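Local atomic coordinates of EST1E (PDB entry 2WTM), a protein that hydrolyses ester bonds as a promiscuous feruloyl esterase, releasing ferulic acid from its esters, probably through a serine nucleophile. Residues T100-A105 with D123-L128. Residues are numbered along the deposited sequence; the frame is centred on the assembly and turned at random.
Sequences TDIYMA and DIIKAL
Lys126 N donates to Ile102 O at 2.9 Å, and the bond is nearly straight (170° at the hydrogen). Ile125 CA makes a CA-H...O contact with Ile102 O at 3.4 Å. Two residues on, Met104 N donates to Ala127 O, a longer bond of 3.3 Å. Just before the second strand, one water bridges the backbones: it accepts from Ile102 N and donates to Ile124 O. Ile125 O turns elsewhere and is bonded by Tyr188 OH.

The side chain of Lys126 runs alongside Tyr103, with CB over one face of the ring. Lys126 CG lies anti to the backbone N (chi1 -178°), and a bend at the last torsion lets Lys126 NZ donate a hydrogen bond to Tyr103 OH at 2.9 Å. NZ also donates to Gln248 O near the end of helix 234-249. The Asp101 carboxylate packs on Lys126 CD; Asp101 OD2 stays 4.6 Å from Lys126 NZ, too far for a salt bridge. Ala127 CB meets the ring edge in plane. Beside helix 109-120, Met104 CE rests on Ile125 CD1 at 3.7 Å.

These are neighbouring parallel strands of a beta-alpha-beta crossover in the alpha/beta-hydrolase fold; the first leads into the probable nucleophile elbow at Ser108.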
loop_
_atom_site.group_PDB
_atom_site.type_symbol
_atom_site.label_atom_id
_atom_site.label_comp_id
_atom_site.label_asym_id
_atom_site.label_seq_id
_atom_site.Cartn_x
_atom_site.Cartn_y
_atom_site.Cartn_z
ATOM N N THR A 100 23.694 2.086 15.204
ATOM C CA THR A 100 24.381 0.973 14.620
ATOM C C THR A 100 23.422 0.126 13.771
ATOM O O THR A 100 23.218 0.407 12.591
ATOM C CB THR A 100 25.134 0.133 15.679
ATOM O OG1 THR A 100 24.263 -0.432 16.668
ATOM C CG2 THR A 100 26.186 1.034 16.382
ATOM N N ASP A 101 22.831 -0.881 14.378
ATOM C CA ASP A 101 21.842 -1.717 13.712
ATOM C C ASP A 101 20.406 -1.253 14.070
ATOM O O ASP A 101 20.142 -0.751 15.160
ATOM C CB ASP A 101 22.005 -3.147 14.126
ATOM C CG ASP A 101 23.396 -3.701 13.868
ATOM O OD1 ASP A 101 23.792 -3.725 12.675
ATOM O OD2 ASP A 101 24.049 -4.131 14.852
ATOM N N ILE A 102 19.443 -1.524 13.149
ATOM C CA ILE A 102 18.047 -1.159 13.405
ATOM C C ILE A 102 17.218 -2.438 13.534
ATOM O O ILE A 102 17.455 -3.392 12.772
ATOM C CB ILE A 102 17.483 -0.275 12.263
ATOM C CG1 ILE A 102 18.385 0.978 12.122
ATOM C CG2 ILE A 102 16.007 0.083 12.472
ATOM C CD1 ILE A 102 18.027 1.848 10.963
ATOM N N TYR A 103 16.326 -2.467 14.517
ATOM C CA TYR A 103 15.441 -3.585 14.750
ATOM C C TYR A 103 14.001 -3.108 14.671
ATOM O O TYR A 103 13.763 -1.939 14.725
ATOM C CB TYR A 103 15.685 -4.144 16.133
ATOM C CG TYR A 103 17.071 -4.728 16.314
ATOM C CD1 TYR A 103 17.283 -6.086 16.152
ATOM C CD2 TYR A 103 18.156 -3.948 16.717
ATOM C CE1 TYR A 103 18.552 -6.649 16.344
ATOM C CE2 TYR A 103 19.432 -4.528 16.920
ATOM C CZ TYR A 103 19.598 -5.855 16.721
ATOM O OH TYR A 103 20.834 -6.515 16.913
ATOM N N MET A 104 13.043 -4.023 14.576
ATOM C CA MET A 104 11.648 -3.667 14.639
ATOM C C MET A 104 10.903 -4.550 15.622
ATOM O O MET A 104 11.103 -5.750 15.720
ATOM C CB MET A 104 10.938 -3.781 13.303
ATOM C CG MET A 104 11.327 -2.755 12.293
ATOM S SD MET A 104 10.429 -3.081 10.708
ATOM C CE MET A 104 10.884 -1.674 9.786
ATOM N N ALA A 105 9.923 -3.926 16.266
ATOM C CA ALA A 105 8.964 -4.640 17.191
ATOM C C ALA A 105 7.603 -3.934 17.065
ATOM O O ALA A 105 7.521 -2.765 16.725
ATOM C CB ALA A 105 9.450 -4.584 18.687
ATOM N N ASP A 123 17.156 -5.961 4.197
ATOM C CA ASP A 123 18.579 -5.638 4.193
ATOM C C ASP A 123 18.992 -4.871 5.451
ATOM O O ASP A 123 20.157 -4.984 5.841
ATOM C CB ASP A 123 19.034 -4.916 2.917
ATOM C CG ASP A 123 18.147 -3.756 2.494
ATOM O OD1 ASP A 123 16.981 -3.706 2.903
ATOM O OD2 ASP A 123 18.607 -2.950 1.651
ATOM N N ILE A 124 18.049 -4.133 6.055
ATOM C CA ILE A 124 18.298 -3.045 7.028
ATOM C C ILE A 124 17.930 -3.540 8.414
ATOM O O ILE A 124 18.511 -3.143 9.402
ATOM C CB ILE A 124 17.326 -1.766 6.720
ATOM C CG1 ILE A 124 17.411 -1.309 5.281
ATOM C CG2 ILE A 124 17.571 -0.584 7.641
ATOM C CD1 ILE A 124 18.875 -1.047 4.843
ATOM N N ILE A 125 16.886 -4.325 8.516
ATOM C CA ILE A 125 16.321 -4.696 9.830
ATOM C C ILE A 125 16.939 -5.982 10.305
ATOM O O ILE A 125 16.719 -7.046 9.717
ATOM C CB ILE A 125 14.764 -4.810 9.771
ATOM C CG1 ILE A 125 14.148 -3.544 9.175
ATOM C CG2 ILE A 125 14.225 -5.226 11.126
ATOM C CD1 ILE A 125 14.533 -2.307 10.006
ATOM N N LYS A 126 17.668 -5.917 11.424
ATOM C CA LYS A 126 18.509 -7.012 11.821
ATOM C C LYS A 126 17.789 -8.186 12.499
ATOM O O LYS A 126 18.199 -9.342 12.425
ATOM C CB LYS A 126 19.603 -6.445 12.717
ATOM C CG LYS A 126 20.634 -7.511 13.206
ATOM C CD LYS A 126 21.830 -6.716 13.779
ATOM C CE LYS A 126 22.971 -7.626 14.376
ATOM N NZ LYS A 126 22.408 -8.444 15.379
ATOM N N ALA A 127 16.726 -7.878 13.235
ATOM C CA ALA A 127 15.824 -8.849 13.813
ATOM C C ALA A 127 14.441 -8.214 14.034
ATOM O O ALA A 127 14.348 -6.976 13.987
ATOM C CB ALA A 127 16.377 -9.411 15.146
ATOM N N LEU A 128 13.454 -9.041 14.340
ATOM C CA LEU A 128 12.035 -8.649 14.263
ATOM C C LEU A 128 11.314 -9.274 15.419
ATOM O O LEU A 128 11.456 -10.477 15.698
ATOM C CB LEU A 128 11.467 -9.182 12.939
ATOM C CG LEU A 128 9.979 -9.040 12.808
ATOM C CD1 LEU A 128 9.521 -7.628 12.716
ATOM C CD2 LEU A 128 9.593 -9.787 11.578
HETATM O O HOH W 1 20.510 -2.068 10.600
#